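Local coordinates for glyoxylate-induced Protein (Pseudomonas aeruginosa, PDB 1SQ4) that is of unknown function but, as a double-barrel cupin, may act as a ureidoglycine aminohydrolase, at residues Gly174-Thr179 and Ala207-Met212; Tyr225-Asp230 and Asp238-Arg243; Thr104-Val109 and Pro154-Thr159. One frame throughout, in Å; residues are numbered along the deposited sequence.

Contact 1: residues Gly174-Thr179 and Ala207-Met212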
loop_
_atom_site.group_PDB
_atom_site.type_symbol
_atom_site.label_atom_id
_atom_site.label_comp_id
_atom_site.label_asym_id
_atom_site.label_seq_id
_atom_site.Cartn_x
_atom_site.Cartn_y
_atom_site.Cartn_z
ATOM N N GLY A 174 -33.912 16.354 12.031
ATOM C CA GLY A 174 -33.529 16.949 13.302
ATOM C C GLY A 174 -32.717 16.048 14.225
ATOM O O GLY A 174 -32.751 16.221 15.446
ATOM N N ARG A 175 -31.992 15.092 13.643
ATOM C CA ARG A 175 -31.153 14.154 14.394
ATOM C C ARG A 175 -29.720 14.682 14.522
ATOM O O ARG A 175 -28.834 13.985 15.016
ATOM C CB ARG A 175 -31.097 12.797 13.678
ATOM C CG ARG A 175 -32.096 11.734 14.127
ATOM C CD ARG A 175 -33.552 12.156 13.949
ATOM N NE ARG A 175 -34.448 10.999 13.991
ATOM C CZ ARG A 175 -34.600 10.189 15.037
ATOM N NH1 ARG A 175 -33.919 10.402 16.158
ATOM N NH2 ARG A 175 -35.412 9.139 14.944
ATOM N N TRP A 176 -29.492 15.908 14.072
ATOM C CA TRP A 176 -28.165 16.496 14.113
ATOM C C TRP A 176 -28.327 17.980 14.414
ATOM O O TRP A 176 -29.125 18.665 13.779
ATOM C CB TRP A 176 -27.488 16.256 12.759
ATOM C CG TRP A 176 -26.102 16.767 12.635
ATOM C CD1 TRP A 176 -25.152 16.797 13.609
ATOM C CD2 TRP A 176 -25.492 17.312 11.461
ATOM N NE1 TRP A 176 -23.984 17.334 13.117
ATOM C CE2 TRP A 176 -24.166 17.658 11.800
ATOM C CE3 TRP A 176 -25.936 17.543 10.155
ATOM C CZ2 TRP A 176 -23.279 18.225 10.882
ATOM C CZ3 TRP A 176 -25.052 18.108 9.239
ATOM C CH2 TRP A 176 -23.741 18.443 9.609
ATOM N N SER A 177 -27.581 18.475 15.395
ATOM C CA SER A 177 -27.674 19.873 15.789
ATOM C C SER A 177 -26.327 20.355 16.291
ATOM O O SER A 177 -25.400 19.567 16.430
ATOM C CB SER A 177 -28.701 20.020 16.898
ATOM O OG SER A 177 -28.300 19.250 18.021
ATOM N N THR A 178 -26.235 21.645 16.594
ATOM C CA THR A 178 -24.990 22.225 17.070
ATOM C C THR A 178 -25.265 23.271 18.143
ATOM O O THR A 178 -26.195 24.072 18.012
ATOM C CB THR A 178 -24.238 22.924 15.916
ATOM O OG1 THR A 178 -24.010 21.992 14.857
ATOM C CG2 THR A 178 -22.912 23.477 16.395
ATOM N N THR A 179 -24.466 23.271 19.205
ATOM C CA THR A 179 -24.641 24.267 20.244
ATOM C C THR A 179 -23.498 25.264 20.125
ATOM O O THR A 179 -22.333 24.889 20.187
ATOM C CB THR A 179 -24.629 23.641 21.636
ATOM O OG1 THR A 179 -23.549 24.197 22.400
ATOM C CG2 THR A 179 -24.476 22.137 21.537
ATOM N N ALA A 207 -21.061 15.431 7.420
ATOM C CA ALA A 207 -20.983 15.954 8.775
ATOM C C ALA A 207 -19.905 17.010 8.937
ATOM O O ALA A 207 -19.631 17.466 10.054
ATOM C CB ALA A 207 -20.752 14.814 9.757
ATOM N N GLU A 208 -19.287 17.389 7.824
ATOM C CA GLU A 208 -18.238 18.398 7.852
ATOM C C GLU A 208 -18.870 19.732 8.223
ATOM O O GLU A 208 -19.886 20.117 7.657
ATOM C CB GLU A 208 -17.560 18.484 6.477
ATOM C CG GLU A 208 -16.318 19.380 6.421
ATOM C CD GLU A 208 -15.259 18.870 5.427
ATOM O OE1 GLU A 208 -15.601 18.655 4.237
ATOM O OE2 GLU A 208 -14.084 18.689 5.838
ATOM N N THR A 209 -18.289 20.422 9.196
ATOM C CA THR A 209 -18.822 21.714 9.611
ATOM C C THR A 209 -17.807 22.805 9.357
ATOM O O THR A 209 -18.118 23.977 9.487
ATOM C CB THR A 209 -19.174 21.745 11.103
ATOM O OG1 THR A 209 -18.059 21.265 11.865
ATOM C CG2 THR A 209 -20.394 20.896 11.381
ATOM N N HIS A 210 -16.590 22.416 9.002
ATOM C CA HIS A 210 -15.533 23.383 8.726
ATOM C C HIS A 210 -14.747 22.840 7.561
ATOM O O HIS A 210 -14.586 21.636 7.446
ATOM C CB HIS A 210 -14.611 23.540 9.931
ATOM C CG HIS A 210 -13.745 24.753 9.868
ATOM N ND1 HIS A 210 -14.246 26.003 9.585
ATOM C CD2 HIS A 210 -12.421 24.918 10.098
ATOM C CE1 HIS A 210 -13.269 26.889 9.647
ATOM N NE2 HIS A 210 -12.152 26.254 9.958
ATOM N N VAL A 211 -14.255 23.722 6.701
ATOM C CA VAL A 211 -13.521 23.280 5.529
ATOM C C VAL A 211 -12.028 23.151 5.816
ATOM O O VAL A 211 -11.349 22.298 5.255
ATOM C CB VAL A 211 -13.775 24.249 4.339
ATOM C CG1 VAL A 211 -13.055 25.563 4.575
ATOM C CG2 VAL A 211 -13.329 23.624 3.054
HETATM N N MSE A 212 -11.522 23.991 6.705
HETATM C CA MSE A 212 -10.114 23.951 7.057
HETATM C C MSE A 212 -9.899 23.006 8.227
HETATM O O MSE A 212 -10.841 22.380 8.700
HETATM C CB MSE A 212 -9.627 25.360 7.385
HETATM C CG MSE A 212 -9.791 26.333 6.211
HETATM SE SE MSE A 212 -8.652 25.896 4.691
HETATM C CE MSE A 212 -9.941 25.021 3.554
#
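The carbonyl O of A207 is the nearest polar atom that 207-212 offers to the indole of W176, 3.8 Å from its CZ2, and no hydrogen bond spans the two segments. This contact between a strand and a loop of a cupin barrel is an example of a joint in which one indole reaches from a strand to a loop. With CG anti to the backbone N (chi1 -179°), W176 sends its indole from strand 176-179 toward the loop, and the six-membered ring arrives first. CH2 comes to 3.8 Å from the CA of A207, and CZ2 lies 4.4 Å from its CB, so the ring leans on the backbone of A207 as much as on its methyl. Farther along the loop, the methyl CG2 of T209 reaches CZ2 of W176 at 4.0 Å. Both partners approach the indole obliquely. The chi1 of T209 (50°) sets CG2 beside the backbone N, on the side that meets the indole, and wedges OG1 between the N and the carbonyl carbon. The strand is fixed by backbone bonds from W176 to M169 and S177 to N197, and the indole also stacks on the ring of F198. Past A207 the loop carries E208, which has a weak hydrogen bond to Q248, and H210, whose ring meets that of H214 nearly at right angles. A thiocyanate ion, probably from the crystallisation liquor, lies about 4 Å from the T209 side chain. Chemically the contact is apolar, and only 131 Å² is buried by it; the loop is therefore set against the strand by the fit of the indole to A207 and to the T209 methyl, without a polar bond between them.

Contact 2: residues Tyr225-Asp230 and Asp238-Arg243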
loop_
_atom_site.group_PDB
_atom_site.type_symbol
_atom_site.label_atom_id
_atom_site.label_comp_id
_atom_site.label_asym_id
_atom_site.label_seq_id
_atom_site.Cartn_x
_atom_site.Cartn_y
_atom_site.Cartn_z
ATOM N N TYR A 225 -17.548 6.812 12.637
ATOM C CA TYR A 225 -17.301 8.047 11.910
ATOM C C TYR A 225 -16.493 7.726 10.682
ATOM O O TYR A 225 -15.629 6.852 10.694
ATOM C CB TYR A 225 -16.511 9.017 12.785
ATOM C CG TYR A 225 -16.769 10.484 12.529
ATOM C CD1 TYR A 225 -17.892 11.111 13.064
ATOM C CD2 TYR A 225 -15.857 11.262 11.811
ATOM C CE1 TYR A 225 -18.099 12.473 12.901
ATOM C CE2 TYR A 225 -16.059 12.631 11.639
ATOM C CZ TYR A 225 -17.182 13.225 12.191
ATOM O OH TYR A 225 -17.385 14.572 12.048
ATOM N N ARG A 226 -16.769 8.452 9.618
ATOM C CA ARG A 226 -16.067 8.255 8.370
ATOM C C ARG A 226 -15.109 9.423 8.141
ATOM O O ARG A 226 -15.545 10.552 7.939
ATOM C CB ARG A 226 -17.100 8.174 7.250
ATOM C CG ARG A 226 -16.547 8.123 5.846
ATOM C CD ARG A 226 -15.913 6.792 5.576
ATOM N NE ARG A 226 -15.601 6.600 4.162
ATOM C CZ ARG A 226 -16.505 6.421 3.202
ATOM N NH1 ARG A 226 -17.798 6.411 3.497
ATOM N NH2 ARG A 226 -16.109 6.236 1.947
ATOM N N LEU A 227 -13.808 9.162 8.199
ATOM C CA LEU A 227 -12.814 10.208 7.957
ATOM C C LEU A 227 -12.144 9.879 6.632
ATOM O O LEU A 227 -11.363 8.937 6.540
ATOM C CB LEU A 227 -11.770 10.230 9.074
ATOM C CG LEU A 227 -12.313 10.507 10.486
ATOM C CD1 LEU A 227 -11.349 9.978 11.533
ATOM C CD2 LEU A 227 -12.562 11.996 10.665
ATOM N N ASN A 228 -12.477 10.637 5.597
ATOM C CA ASN A 228 -11.899 10.426 4.280
ATOM C C ASN A 228 -11.825 8.966 3.819
ATOM O O ASN A 228 -10.773 8.344 3.910
ATOM C CB ASN A 228 -10.489 11.030 4.249
ATOM C CG ASN A 228 -9.783 10.802 2.927
ATOM O OD1 ASN A 228 -10.349 11.044 1.862
ATOM N ND2 ASN A 228 -8.545 10.346 2.986
ATOM N N GLN A 229 -12.921 8.406 3.328
ATOM C CA GLN A 229 -12.873 7.029 2.833
ATOM C C GLN A 229 -12.582 5.954 3.886
ATOM O O GLN A 229 -12.492 4.770 3.557
ATOM C CB GLN A 229 -11.821 6.925 1.719
ATOM C CG GLN A 229 -12.169 7.707 0.484
ATOM C CD GLN A 229 -13.375 7.131 -0.225
ATOM O OE1 GLN A 229 -13.267 6.142 -0.971
ATOM N NE2 GLN A 229 -14.545 7.720 0.027
ATOM N N ASP A 230 -12.431 6.353 5.143
ATOM C CA ASP A 230 -12.136 5.392 6.205
ATOM C C ASP A 230 -13.103 5.454 7.380
ATOM O O ASP A 230 -13.199 6.470 8.055
ATOM C CB ASP A 230 -10.715 5.609 6.730
ATOM C CG ASP A 230 -9.652 5.162 5.751
ATOM O OD1 ASP A 230 -8.500 5.625 5.871
ATOM O OD2 ASP A 230 -9.955 4.343 4.867
ATOM N N ASP A 238 -12.041 9.991 22.768
ATOM C CA ASP A 238 -11.224 9.926 21.574
ATOM C C ASP A 238 -11.170 11.299 20.935
ATOM O O ASP A 238 -12.109 12.084 21.049
ATOM C CB ASP A 238 -11.778 8.900 20.578
ATOM C CG ASP A 238 -11.719 7.472 21.111
ATOM O OD1 ASP A 238 -11.058 7.240 22.150
ATOM O OD2 ASP A 238 -12.328 6.576 20.483
ATOM N N PHE A 239 -10.050 11.574 20.279
ATOM C CA PHE A 239 -9.821 12.841 19.611
ATOM C C PHE A 239 -9.515 12.592 18.133
ATOM O O PHE A 239 -8.733 11.701 17.796
ATOM C CB PHE A 239 -8.637 13.562 20.263
ATOM C CG PHE A 239 -8.331 14.891 19.647
ATOM C CD1 PHE A 239 -9.200 15.958 19.816
ATOM C CD2 PHE A 239 -7.216 15.060 18.840
ATOM C CE1 PHE A 239 -8.972 17.167 19.194
ATOM C CE2 PHE A 239 -6.980 16.272 18.210
ATOM C CZ PHE A 239 -7.866 17.328 18.387
HETATM N N MSE A 240 -10.144 13.372 17.255
HETATM C CA MSE A 240 -9.920 13.257 15.816
HETATM C C MSE A 240 -9.431 14.590 15.298
HETATM O O MSE A 240 -10.000 15.625 15.632
HETATM C CB MSE A 240 -11.214 12.898 15.077
HETATM C CG MSE A 240 -11.880 11.599 15.514
HETATM SE SE MSE A 240 -13.631 11.366 14.697
HETATM C CE MSE A 240 -14.591 12.801 15.527
ATOM N N TRP A 241 -8.383 14.567 14.487
ATOM C CA TRP A 241 -7.849 15.789 13.908
ATOM C C TRP A 241 -7.993 15.749 12.404
ATOM O O TRP A 241 -7.537 14.803 11.766
ATOM C CB TRP A 241 -6.376 15.963 14.256
ATOM C CG TRP A 241 -5.772 17.129 13.550
ATOM C CD1 TRP A 241 -4.997 17.098 12.441
ATOM C CD2 TRP A 241 -5.978 18.511 13.861
ATOM N NE1 TRP A 241 -4.701 18.377 12.032
ATOM C CE2 TRP A 241 -5.287 19.264 12.890
ATOM C CE3 TRP A 241 -6.672 19.184 14.873
ATOM C CZ2 TRP A 241 -5.282 20.652 12.890
ATOM C CZ3 TRP A 241 -6.669 20.562 14.876
ATOM C CH2 TRP A 241 -5.972 21.283 13.894
ATOM N N LEU A 242 -8.614 16.783 11.842
ATOM C CA LEU A 242 -8.826 16.880 10.400
ATOM C C LEU A 242 -7.934 17.926 9.733
ATOM O O LEU A 242 -7.818 19.046 10.224
ATOM C CB LEU A 242 -10.288 17.189 10.114
ATOM C CG LEU A 242 -11.208 15.979 10.275
ATOM C CD1 LEU A 242 -12.065 16.095 11.512
ATOM C CD2 LEU A 242 -12.083 15.886 9.027
ATOM N N ARG A 243 -7.328 17.546 8.603
ATOM C CA ARG A 243 -6.401 18.390 7.842
ATOM C C ARG A 243 -6.986 19.521 7.010
ATOM O O ARG A 243 -6.453 20.642 7.021
ATOM C CB ARG A 243 -5.526 17.533 6.915
ATOM C CG ARG A 243 -4.132 17.212 7.443
ATOM C CD ARG A 243 -3.018 17.992 6.732
ATOM N NE ARG A 243 -1.719 17.772 7.365
ATOM C CZ ARG A 243 -1.089 16.602 7.377
ATOM N NH1 ARG A 243 0.089 16.476 7.984
ATOM N NH2 ARG A 243 -1.633 15.560 6.765
#
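Strands 225-227 and 239-243 face each other across the interior of a cupin beta-barrel, their axes 10.1 Å apart and running the same way at 32°. They belong to different sheets, which is why the contact contains side chains and no backbone hydrogen bonds; the CA atoms come nearest at L227 and L242, 8.1 Å apart. Beyond L227 the chain reverses through N228 and Q229, both at positive phi, in a tight hairpin closed by the reciprocal backbone bonds of L227 and D230. Y225, L227, M240 and L242 fill the gap between the strands, all four buried. M240 is a selenomethionine, and its approach to Y225 is a Met-aromatic contact: SE sits obliquely to the ring, 3.6 Å from CD2, while the bend at chi3 (-67°) carries CE over one face. CE stands 4.1 Å from the ring centroid and only 7° off the normal, a CH-pi geometry. The phenol oxygen points past this packing to Y260 and Q248, with which it hydrogen-bonds. L227 divides its two methyls between the opposing residues: CD1 meets M240 SE, and CD2 touches L242 CD1 at 4.2 Å.

Contact 3: residues Thr104-Val109 and Pro154-Thr159; sequences TLQGQV and PEAFVT
L105, at the end of strand 101-105 in a cupin beta-barrel, packs against A156 at the entrance to strand 157-160, and its side chain shows two sheets meeting through a single branch. Its CB is directed at the opposite segment but remains 5.4 Å from A156 CB. One bond farther, CG of L105 comes to 4.1 Å from CB of A156, because it stands anti to the backbone N (chi1 -176°) and so extends across the gap. At the tip the two methyls differ: CD2 makes the closest approach, 3.5 Å from A156 CB, whereas CD1 is turned off to 4.7 Å from that atom. CD2 of L105 also has CG2 of V158 in its neighbourhood, at 4.6 Å. Y126 packs on L105 from the neighbouring strand 126-129 and I120 from strand 116-120 of the other sheet, while P121 packs against A156. After L105 the chain turns through Q106 and G107 and comes back as strand 109-112, a hairpin fastened by the bond from L105 N to Q108 O and a weak one in return. Q106, exposed at this turn, brings its amide NE2 to 4.3 Å from A156 CB.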
loop_
_atom_site.group_PDB
_atom_site.type_symbol
_atom_site.label_atom_id
_atom_site.label_comp_id
_atom_site.label_asym_id
_atom_site.label_seq_id
_atom_site.Cartn_x
_atom_site.Cartn_y
_atom_site.Cartn_z
ATOM N N THR A 104 -11.993 33.375 38.262
ATOM C CA THR A 104 -12.109 34.791 38.553
ATOM C C THR A 104 -11.739 35.465 37.238
ATOM O O THR A 104 -10.565 35.548 36.871
ATOM C CB THR A 104 -11.144 35.209 39.672
ATOM O OG1 THR A 104 -11.484 34.507 40.870
ATOM C CG2 THR A 104 -11.234 36.688 39.931
ATOM N N LEU A 105 -12.755 35.919 36.515
ATOM C CA LEU A 105 -12.536 36.546 35.230
ATOM C C LEU A 105 -13.135 37.934 35.189
ATOM O O LEU A 105 -14.317 38.119 35.475
ATOM C CB LEU A 105 -13.150 35.681 34.130
ATOM C CG LEU A 105 -12.923 36.140 32.692
ATOM C CD1 LEU A 105 -11.446 36.116 32.407
ATOM C CD2 LEU A 105 -13.672 35.241 31.716
ATOM N N GLN A 106 -12.311 38.913 34.830
ATOM C CA GLN A 106 -12.779 40.288 34.744
ATOM C C GLN A 106 -13.415 40.720 36.053
ATOM O O GLN A 106 -14.561 41.176 36.080
ATOM C CB GLN A 106 -13.808 40.424 33.615
ATOM C CG GLN A 106 -13.375 41.381 32.517
ATOM C CD GLN A 106 -12.124 40.895 31.793
ATOM O OE1 GLN A 106 -11.119 40.536 32.421
ATOM N NE2 GLN A 106 -12.175 40.901 30.464
ATOM N N GLY A 107 -12.664 40.565 37.136
ATOM C CA GLY A 107 -13.158 40.941 38.445
ATOM C C GLY A 107 -14.523 40.369 38.767
ATOM O O GLY A 107 -15.345 41.036 39.397
ATOM N N GLN A 108 -14.760 39.134 38.330
ATOM C CA GLN A 108 -16.023 38.447 38.571
ATOM C C GLN A 108 -15.737 36.975 38.836
ATOM O O GLN A 108 -15.185 36.291 37.980
ATOM C CB GLN A 108 -16.936 38.577 37.351
ATOM C CG GLN A 108 -18.291 37.898 37.526
ATOM C CD GLN A 108 -19.353 38.838 38.063
ATOM O OE1 GLN A 108 -19.079 39.668 38.927
ATOM N NE2 GLN A 108 -20.577 38.704 37.563
ATOM N N VAL A 109 -16.107 36.490 40.017
ATOM C CA VAL A 109 -15.873 35.092 40.373
ATOM C C VAL A 109 -17.021 34.203 39.902
ATOM O O VAL A 109 -18.184 34.480 40.186
ATOM C CB VAL A 109 -15.706 34.930 41.904
ATOM C CG1 VAL A 109 -15.324 33.504 42.248
ATOM C CG2 VAL A 109 -14.645 35.886 42.409
ATOM N N PRO A 154 -12.990 40.667 21.580
ATOM C CA PRO A 154 -14.199 40.001 22.054
ATOM C C PRO A 154 -14.280 40.102 23.564
ATOM O O PRO A 154 -13.255 40.091 24.251
ATOM C CB PRO A 154 -14.018 38.574 21.562
ATOM C CG PRO A 154 -12.544 38.401 21.602
ATOM C CD PRO A 154 -12.027 39.700 21.041
ATOM N N GLU A 155 -15.496 40.228 24.083
ATOM C CA GLU A 155 -15.693 40.337 25.527
ATOM C C GLU A 155 -15.907 38.967 26.137
ATOM O O GLU A 155 -16.519 38.098 25.526
ATOM C CB GLU A 155 -16.881 41.254 25.837
ATOM C CG GLU A 155 -16.516 42.743 25.829
ATOM C CD GLU A 155 -17.719 43.644 25.600
ATOM O OE1 GLU A 155 -18.472 43.405 24.622
ATOM O OE2 GLU A 155 -17.906 44.605 26.384
ATOM N N ALA A 156 -15.375 38.786 27.341
ATOM C CA ALA A 156 -15.489 37.532 28.065
ATOM C C ALA A 156 -16.927 37.240 28.427
ATOM O O ALA A 156 -17.806 38.082 28.283
ATOM C CB ALA A 156 -14.662 37.584 29.326
ATOM N N PHE A 157 -17.159 36.021 28.889
ATOM C CA PHE A 157 -18.476 35.601 29.309
ATOM C C PHE A 157 -18.380 34.169 29.806
ATOM O O PHE A 157 -17.458 33.436 29.446
ATOM C CB PHE A 157 -19.477 35.754 28.155
ATOM C CG PHE A 157 -19.159 34.932 26.948
ATOM C CD1 PHE A 157 -19.530 33.598 26.896
ATOM C CD2 PHE A 157 -18.476 35.483 25.869
ATOM C CE1 PHE A 157 -19.236 32.822 25.793
ATOM C CE2 PHE A 157 -18.173 34.715 24.752
ATOM C CZ PHE A 157 -18.552 33.380 24.719
ATOM N N VAL A 158 -19.311 33.801 30.678
ATOM C CA VAL A 158 -19.361 32.470 31.269
ATOM C C VAL A 158 -20.804 31.983 31.186
ATOM O O VAL A 158 -21.749 32.777 31.278
ATOM C CB VAL A 158 -18.923 32.498 32.748
ATOM C CG1 VAL A 158 -18.898 31.087 33.325
ATOM C CG2 VAL A 158 -17.556 33.148 32.869
ATOM N N THR A 159 -20.966 30.673 31.015
ATOM C CA THR A 159 -22.280 30.079 30.888
ATOM C C THR A 159 -22.121 28.562 30.920
ATOM O O THR A 159 -21.026 28.064 31.176
ATOM C CB THR A 159 -22.936 30.530 29.558
ATOM O OG1 THR A 159 -24.244 29.955 29.430
ATOM C CG2 THR A 159 -22.072 30.115 28.376
#

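The three contacts sample both halves of the double barrel. Contacts 1 and 2 belong together: their centres are 14 Å apart, and they touch where A207 CB lies 4.1 Å from Y225 OH. Q248 ties them further, accepting a hydrogen bond from Y225 OH at OE1 and giving a weak one to E208 OE2 through NE2. Both also reach the second subunit. The thiocyanate near T209 of contact 1, probably from the crystallisation liquor, is at most a possible marker of a pocket. Contact 3 stands apart in the other barrel, with its centre 28 Å from that of contact 1 and 34 Å from that of contact 2. It lies across the chain's centre from contact 2, with about 20 Å between their nearest atoms.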